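Local atomic coordinates of 457aa long hypothetical protein (Pyrococcus horikoshii, PDB entry 2CSU), a protein that is of unknown function but joins a CoA-binding Rossmann-like domain to two flavodoxin-like domains of the succinyl-CoA ligase type. Residues K418-L423 against I428-R433; V369-A374 against S439-L444; L193-A198 against A223-K228. All blocks are in the same frame, centred on the assembly; numbering follows the deposited sequence.

Contact 1 (K418-L423 against I428-R433)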
# COMPACT_ATOMS: atom_id res chain seq x y z
N LYS A 418 -7.77 7.01 -12.39
CA LYS A 418 -8.83 6.85 -13.37
C LYS A 418 -8.68 5.56 -14.17
O LYS A 418 -9.67 4.90 -14.48
CB LYS A 418 -8.86 8.05 -14.32
CG LYS A 418 -9.16 9.37 -13.62
CD LYS A 418 -8.99 10.57 -14.57
CE LYS A 418 -9.12 11.88 -13.81
NZ LYS A 418 -8.47 13.02 -14.52
N ALA A 419 -7.45 5.20 -14.51
CA ALA A 419 -7.23 3.97 -15.26
C ALA A 419 -7.65 2.75 -14.43
O ALA A 419 -8.25 1.82 -14.94
CB ALA A 419 -5.76 3.86 -15.67
N LYS A 420 -7.34 2.77 -13.14
CA LYS A 420 -7.71 1.66 -12.27
C LYS A 420 -9.23 1.54 -12.17
O LYS A 420 -9.80 0.48 -12.39
CB LYS A 420 -7.13 1.82 -10.86
CG LYS A 420 -7.45 0.63 -9.95
CD LYS A 420 -6.93 0.77 -8.54
CE LYS A 420 -7.50 -0.32 -7.65
NZ LYS A 420 -6.63 -0.63 -6.47
N GLU A 421 -9.87 2.65 -11.82
CA GLU A 421 -11.33 2.68 -11.68
C GLU A 421 -11.97 2.06 -12.91
O GLU A 421 -12.88 1.24 -12.80
CB GLU A 421 -11.82 4.12 -11.47
CG GLU A 421 -11.65 4.62 -10.03
CD GLU A 421 -11.98 6.11 -9.83
OE1 GLU A 421 -11.82 6.61 -8.69
OE2 GLU A 421 -12.40 6.77 -10.81
N LEU A 422 -11.48 2.44 -14.09
CA LEU A 422 -12.00 1.93 -15.35
C LEU A 422 -11.75 0.43 -15.54
O LEU A 422 -12.60 -0.28 -16.07
CB LEU A 422 -11.40 2.71 -16.52
CG LEU A 422 -11.85 2.31 -17.93
CD1 LEU A 422 -13.37 2.47 -18.09
CD2 LEU A 422 -11.12 3.18 -18.94
N LEU A 423 -10.57 -0.04 -15.13
CA LEU A 423 -10.26 -1.46 -15.24
C LEU A 423 -11.13 -2.23 -14.25
O LEU A 423 -11.79 -3.21 -14.61
CB LEU A 423 -8.78 -1.72 -14.94
CG LEU A 423 -7.79 -1.12 -15.94
CD1 LEU A 423 -6.42 -0.96 -15.30
CD2 LEU A 423 -7.73 -2.01 -17.17
N ILE A 428 -11.44 -6.17 -14.27
CA ILE A 428 -10.01 -6.45 -14.25
C ILE A 428 -9.36 -6.00 -12.95
O ILE A 428 -9.18 -4.80 -12.72
CB ILE A 428 -9.29 -5.73 -15.40
CG1 ILE A 428 -9.77 -6.28 -16.74
CG2 ILE A 428 -7.78 -5.87 -15.24
CD1 ILE A 428 -9.09 -5.63 -17.95
N PRO A 429 -8.97 -6.96 -12.09
CA PRO A 429 -8.33 -6.60 -10.81
C PRO A 429 -7.08 -5.78 -11.13
O PRO A 429 -6.27 -6.17 -11.96
CB PRO A 429 -7.97 -7.97 -10.21
CG PRO A 429 -8.98 -8.89 -10.81
CD PRO A 429 -9.05 -8.42 -12.25
N THR A 430 -6.94 -4.63 -10.48
CA THR A 430 -5.79 -3.77 -10.73
C THR A 430 -4.99 -3.51 -9.48
O THR A 430 -5.51 -3.07 -8.45
CB THR A 430 -6.24 -2.45 -11.36
OG1 THR A 430 -6.76 -2.72 -12.67
CG2 THR A 430 -5.07 -1.46 -11.47
N TYR A 431 -3.69 -3.77 -9.59
CA TYR A 431 -2.80 -3.61 -8.45
C TYR A 431 -1.82 -2.49 -8.65
O TYR A 431 -1.63 -2.02 -9.76
CB TYR A 431 -2.09 -4.94 -8.19
CG TYR A 431 -3.07 -6.08 -8.01
CD1 TYR A 431 -3.66 -6.71 -9.11
CD2 TYR A 431 -3.45 -6.49 -6.73
CE1 TYR A 431 -4.61 -7.72 -8.93
CE2 TYR A 431 -4.40 -7.49 -6.55
CZ TYR A 431 -4.97 -8.10 -7.65
OH TYR A 431 -5.91 -9.10 -7.44
N GLU A 432 -1.17 -2.08 -7.57
CA GLU A 432 -0.22 -0.99 -7.62
C GLU A 432 1.17 -1.48 -7.21
O GLU A 432 2.13 -0.72 -7.23
CB GLU A 432 -0.69 0.16 -6.71
CG GLU A 432 0.26 1.36 -6.59
CD GLU A 432 -0.46 2.68 -6.28
OE1 GLU A 432 0.20 3.62 -5.78
OE2 GLU A 432 -1.68 2.78 -6.54
N ARG A 433 1.25 -2.76 -6.85
CA ARG A 433 2.51 -3.37 -6.41
C ARG A 433 2.88 -4.64 -7.17
O ARG A 433 2.03 -5.47 -7.45
CB ARG A 433 2.44 -3.75 -4.93
CG ARG A 433 2.07 -2.63 -3.97
CD ARG A 433 2.19 -3.12 -2.55
NE ARG A 433 1.95 -2.06 -1.59
CZ ARG A 433 0.74 -1.71 -1.14
NH1 ARG A 433 -0.34 -2.36 -1.56
NH2 ARG A 433 0.63 -0.71 -0.26
O HOH W 1 -4.02 -0.48 -6.83

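Contact 2 (V369-A374 against S439-L444)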
# COMPACT_ATOMS: atom_id res chain seq x y z
N VAL A 369 0.11 -18.81 -23.78
CA VAL A 369 -0.17 -17.88 -22.69
C VAL A 369 -1.41 -18.34 -21.94
O VAL A 369 -2.47 -18.54 -22.54
CB VAL A 369 -0.39 -16.45 -23.23
CG1 VAL A 369 -0.73 -15.50 -22.08
CG2 VAL A 369 0.86 -15.96 -23.95
N ASP A 370 -1.28 -18.52 -20.63
CA ASP A 370 -2.40 -18.96 -19.80
C ASP A 370 -2.96 -17.77 -19.02
O ASP A 370 -4.13 -17.78 -18.62
CB ASP A 370 -1.93 -20.03 -18.83
CG ASP A 370 -1.47 -21.29 -19.53
OD1 ASP A 370 -0.56 -21.97 -19.01
OD2 ASP A 370 -2.04 -21.58 -20.61
N MSE A 371 -2.12 -16.77 -18.82
CA MSE A 371 -2.51 -15.59 -18.08
C MSE A 371 -1.77 -14.36 -18.61
O MSE A 371 -0.63 -14.46 -19.03
CB MSE A 371 -2.20 -15.81 -16.59
CG MSE A 371 -2.87 -14.82 -15.64
SE MSE A 371 -2.82 -15.42 -13.94
CE MSE A 371 -1.47 -14.69 -13.45
N LEU A 372 -2.43 -13.21 -18.58
CA LEU A 372 -1.82 -11.98 -19.06
C LEU A 372 -1.77 -10.93 -17.95
O LEU A 372 -2.79 -10.59 -17.35
CB LEU A 372 -2.61 -11.43 -20.26
CG LEU A 372 -2.14 -10.18 -21.01
CD1 LEU A 372 -0.79 -10.48 -21.64
CD2 LEU A 372 -3.11 -9.79 -22.08
N ILE A 373 -0.57 -10.44 -17.65
CA ILE A 373 -0.35 -9.35 -16.71
C ILE A 373 0.01 -8.04 -17.42
O ILE A 373 1.05 -7.90 -18.04
CB ILE A 373 0.77 -9.76 -15.75
CG1 ILE A 373 0.27 -10.83 -14.78
CG2 ILE A 373 1.21 -8.54 -14.91
CD1 ILE A 373 1.32 -11.22 -13.74
N ALA A 374 -0.92 -7.07 -17.33
CA ALA A 374 -0.65 -5.78 -17.96
C ALA A 374 -0.08 -4.75 -16.97
O ALA A 374 -0.70 -4.36 -15.99
CB ALA A 374 -1.97 -5.26 -18.55
N SER A 439 0.82 -12.06 -6.17
CA SER A 439 0.02 -12.85 -5.24
C SER A 439 -1.29 -13.26 -5.88
O SER A 439 -1.76 -14.38 -5.69
CB SER A 439 -0.26 -12.06 -3.96
OG SER A 439 0.93 -11.76 -3.27
N ALA A 440 -1.88 -12.33 -6.63
CA ALA A 440 -3.15 -12.59 -7.29
C ALA A 440 -2.97 -13.67 -8.34
O ALA A 440 -3.81 -14.56 -8.47
CB ALA A 440 -3.70 -11.31 -7.93
N ALA A 441 -1.89 -13.55 -9.10
CA ALA A 441 -1.56 -14.50 -10.15
C ALA A 441 -1.40 -15.89 -9.53
O ALA A 441 -1.84 -16.89 -10.10
CB ALA A 441 -0.25 -14.10 -10.81
N TYR A 442 -0.75 -15.92 -8.37
CA TYR A 442 -0.52 -17.16 -7.63
C TYR A 442 -1.85 -17.76 -7.15
O TYR A 442 -2.07 -18.96 -7.27
CB TYR A 442 0.38 -16.91 -6.42
CG TYR A 442 0.44 -18.08 -5.46
CD1 TYR A 442 1.18 -19.22 -5.76
CD2 TYR A 442 -0.29 -18.06 -4.27
CE1 TYR A 442 1.21 -20.33 -4.89
CE2 TYR A 442 -0.28 -19.15 -3.40
CZ TYR A 442 0.47 -20.28 -3.72
OH TYR A 442 0.47 -21.37 -2.87
N ALA A 443 -2.72 -16.92 -6.62
CA ALA A 443 -4.00 -17.41 -6.12
C ALA A 443 -4.84 -18.04 -7.23
O ALA A 443 -5.53 -19.03 -7.00
CB ALA A 443 -4.78 -16.29 -5.42
N LEU A 444 -4.78 -17.47 -8.42
CA LEU A 444 -5.55 -17.98 -9.55
C LEU A 444 -5.06 -19.37 -10.00
O LEU A 444 -5.86 -20.25 -10.30
CB LEU A 444 -5.50 -16.99 -10.73
CG LEU A 444 -6.50 -15.80 -10.70
CD1 LEU A 444 -6.02 -14.67 -11.60
CD2 LEU A 444 -7.87 -16.29 -11.14

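Contact 3 (L193-A198 against A223-K228)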
# COMPACT_ATOMS: atom_id res chain seq x y z
N LEU A 193 -20.44 -20.36 8.22
CA LEU A 193 -20.45 -19.25 7.28
C LEU A 193 -19.92 -19.69 5.92
O LEU A 193 -20.48 -19.31 4.89
CB LEU A 193 -19.63 -18.10 7.83
CG LEU A 193 -20.34 -17.29 8.92
CD1 LEU A 193 -19.38 -16.22 9.43
CD2 LEU A 193 -21.62 -16.65 8.37
N MSE A 194 -18.87 -20.51 5.91
CA MSE A 194 -18.31 -21.00 4.66
C MSE A 194 -19.32 -21.90 3.96
O MSE A 194 -19.36 -21.94 2.74
CB MSE A 194 -17.01 -21.78 4.90
CG MSE A 194 -15.78 -20.91 5.11
SE MSE A 194 -14.26 -21.81 5.60
CE MSE A 194 -14.86 -22.66 6.78
N GLU A 195 -20.13 -22.63 4.73
CA GLU A 195 -21.12 -23.50 4.11
C GLU A 195 -22.14 -22.63 3.39
O GLU A 195 -22.50 -22.89 2.25
CB GLU A 195 -21.82 -24.38 5.15
CG GLU A 195 -20.99 -25.59 5.61
CD GLU A 195 -21.66 -26.42 6.70
OE1 GLU A 195 -22.12 -25.83 7.71
OE2 GLU A 195 -21.73 -27.66 6.55
N TYR A 196 -22.62 -21.58 4.05
CA TYR A 196 -23.60 -20.71 3.42
C TYR A 196 -23.03 -19.96 2.19
O TYR A 196 -23.67 -19.91 1.14
CB TYR A 196 -24.11 -19.70 4.45
CG TYR A 196 -24.74 -18.48 3.85
CD1 TYR A 196 -26.03 -18.52 3.31
CD2 TYR A 196 -24.05 -17.26 3.83
CE1 TYR A 196 -26.62 -17.38 2.77
CE2 TYR A 196 -24.63 -16.12 3.29
CZ TYR A 196 -25.91 -16.19 2.76
OH TYR A 196 -26.47 -15.06 2.22
N LEU A 197 -21.84 -19.39 2.34
CA LEU A 197 -21.19 -18.62 1.28
C LEU A 197 -20.81 -19.47 0.08
O LEU A 197 -20.61 -18.95 -1.02
CB LEU A 197 -19.96 -17.91 1.84
CG LEU A 197 -20.21 -16.75 2.80
CD1 LEU A 197 -18.91 -16.34 3.49
CD2 LEU A 197 -20.80 -15.57 2.03
N ALA A 198 -20.69 -20.78 0.28
CA ALA A 198 -20.32 -21.66 -0.81
C ALA A 198 -21.33 -21.60 -1.96
O ALA A 198 -20.95 -21.85 -3.11
CB ALA A 198 -20.22 -23.10 -0.29
N ALA A 223 -14.08 -26.68 4.54
CA ALA A 223 -13.18 -25.97 3.63
C ALA A 223 -12.81 -26.83 2.43
O ALA A 223 -12.78 -26.35 1.29
CB ALA A 223 -11.91 -25.55 4.37
N LYS A 224 -12.53 -28.11 2.67
CA LYS A 224 -12.18 -29.06 1.63
C LYS A 224 -13.25 -29.08 0.55
O LYS A 224 -12.96 -29.13 -0.64
CB LYS A 224 -12.06 -30.45 2.26
CG LYS A 224 -10.90 -31.25 1.68
CD LYS A 224 -11.00 -32.74 2.00
CE LYS A 224 -9.74 -33.29 2.69
NZ LYS A 224 -10.06 -34.54 3.36
N ARG A 225 -14.51 -29.09 0.98
CA ARG A 225 -15.61 -29.12 0.02
C ARG A 225 -15.79 -27.77 -0.68
O ARG A 225 -15.82 -27.67 -1.91
CB ARG A 225 -16.88 -29.49 0.78
CG ARG A 225 -17.09 -31.00 0.88
CD ARG A 225 -18.49 -31.35 1.40
NE ARG A 225 -18.61 -31.07 2.83
CZ ARG A 225 -19.28 -29.95 3.16
NH1 ARG A 225 -19.81 -29.19 2.21
NH2 ARG A 225 -19.44 -29.63 4.45
N VAL A 226 -15.96 -26.71 0.13
CA VAL A 226 -16.19 -25.39 -0.44
C VAL A 226 -15.08 -24.97 -1.42
O VAL A 226 -15.32 -24.38 -2.46
CB VAL A 226 -16.29 -24.37 0.70
CG1 VAL A 226 -16.59 -22.98 0.13
CG2 VAL A 226 -17.40 -24.77 1.66
N THR A 227 -13.83 -25.28 -1.03
CA THR A 227 -12.70 -24.86 -1.86
C THR A 227 -12.73 -25.49 -3.24
O THR A 227 -11.90 -25.24 -4.10
CB THR A 227 -11.41 -25.25 -1.14
OG1 THR A 227 -10.31 -24.60 -1.78
CG2 THR A 227 -11.21 -26.76 -1.25
N LYS A 228 -13.72 -26.38 -3.44
CA LYS A 228 -13.88 -26.93 -4.76
C LYS A 228 -14.76 -26.03 -5.64
O LYS A 228 -14.54 -25.90 -6.84
CB LYS A 228 -14.40 -28.36 -4.61
CG LYS A 228 -13.27 -29.27 -4.09
CD LYS A 228 -13.62 -30.76 -4.11
CE LYS A 228 -12.42 -31.65 -3.74
NZ LYS A 228 -12.89 -32.90 -3.14

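Contact 1 (K418-L423 against I428-R433)
Lys-420 runs alongside Thr-430, the two side chains pointing opposite ways, and the methylene CG of Lys-420 rests on the methyl CG2 of Thr-430 at 3.5 Å. With CG anti to the backbone N (chi1 -177°) and the rest of the chain extended, the lysine spans the threonine and brings its amino group to the backbone carbonyl of the same residue. The bond from Lys-420 NZ to Thr-430 O is weak, at 3.3 Å; a water accepts from Lys-420 NZ at 2.6 Å and returns a weak bond to that carbonyl. Stronger partners lie beyond: NZ also donates to the carbonyl of Glu-172, and Thr-430 O receives Arg-284 NH1.

Leu-423 meets the other branch of the threonine and lies roughly perpendicular to it; CB and CD1 of Leu-423 both come to 3.2 Å of Thr-430 OG1, so that two carbons of the leucine flank the oxygen. That hydroxyl donates to Ile-428 O at 3.2 Å, from well above the carbonyl plane, a bond that helps fix the threonine's rotation and leaves CG2 directed to the lysine. These residues belong to a beta-alpha-beta unit, strand 406-411, helix 417-424 and strand 430-431, in the Ligase-CoA domain, and the contact packs its helix on its second strand.

The tight return from helix to strand is closed by Ile-428 N, which donates to Leu-423 O at 3.0 Å with an N-H...O angle of 160°. Beside it, Leu-423 CD2 and Ile-428 CD1 touch at 3.9 Å. Farther out, Phe-410 of strand 406-411 lies against Leu-423, helix 388-400 covers Leu-423 and Ile-428 through Ala-390 and Ile-393, and Glu-424 OE2 accepts from Thr-430 N.

Contact 2 (V369-A374 against S439-L444)
Selenomethionine Met-371 reaches from strand 371-377 to Ala-441 and Leu-444 of helix 434-450, a helix-on-sheet packing within the Ligase-CoA domain, where helices cover a largely parallel sheet. Strand segment 371-374 and helix segment 439-444 run nearly antiparallel, at 168°, with axes 10.7 Å apart at closest approach. This usual helix-to-sheet spacing is bridged here by the long side chain of Met-371, set against a residue as small as Ala-441.

The close part is concentrated at the end of Met-371. Its CG stands anti to the backbone N (chi1 -165°) and CB, CG and SE continue outward from the strand, before a bend at chi3 (94°) turns the methyl toward Ala-441, though its exact place is doubtful because it is modelled too near the alanine. The selenium packs on two residues of the helix: Met-371 SE sits 4.1 Å from Ala-441 CA, and one turn farther along Leu-444 meets it at a slant, its CD1 branch 4.0 Å from Met-371 SE. Leu-407 of the neighbouring strand 406-411 touches Met-371, Ala-441 and Leu-444, and Leu-318 adds a further contact to Ala-441, so apolar groups enclose this part of the interface.

Toward Ile-373 the fit becomes looser without becoming open to solvent, for all four touching residues are buried. Two residues along the strand from Met-371, its CB points to the same helix, but little of its surface is buried there; its other neighbours include Val-296 of strand 295-300. The one atom of Ile-373 that comes near the helix is the terminal methyl CD1, 4.4 Å from Ala-441 CB.

Contact 3 (L193-A198 against A223-K228)
Two neighbouring helices of the flavodoxin-like domain, 190-197 and 216-229, meet here beside its central sheet; strand 205-210 lies between them in the chain. Val-226 carries the packing, its forked side chain set against Ala-198 at the end of segment 193-198. The methyl CB of Ala-198 lies almost equally close to both branches, 3.7 Å from Val-226 CG1 and 3.8 Å from Val-226 CG2. CG2 also rests 3.6 Å from the backbone oxygen of Met-194, so this methyl packs on polar backbone as well as on carbon. The side chain of Met-194, a selenomethionine, adds a looser contact, CB to Val-226 CG2 at 4.4 Å, and packs on Phe-219 and Val-222 one or more turns back along helix 216-229.

At the border of this apolar patch, Glu-195 and Arg-225 form a long salt bridge, OE2 to NH2 at 3.7 Å. The carboxylate oxygen approaches the edge of the guanidinium, near its plane, while the two flat groups are turned 48° apart. Arg-225 gets there by bending at chi3 (-73°), whereas Glu-195 is extended beyond CG.

A length of this order, with the planes so turned, suggests mainly electrostatic attraction between the exposed arginine and the partly exposed glutamate, while the apolar packing rests on the buried Val-226, Ala-198 and Met-194.

Overall arrangement
Contacts 1 and 2 belong to the same Ligase-CoA domain and reach the same sheet, their centres 15 Å apart. They also touch: strand 430-431 and helix 434-450 follow each other in the chain, and Tyr-431 lies back against the helix, its OH 3.2 Å from Ala-440 CB of contact 2. In sequence, both segments of contact 1 fall between those of contact 2. Contact 3 closes earlier in the chain, in the flavodoxin-like domain. Its nearest atoms are about 9 Å from contact 2 and about 17 Å from contact 1, with which it lies on opposite sides of the chain's centre. Helix 434-450 nevertheless reaches it, since Gln-447 NE2 donates to Thr-227 O.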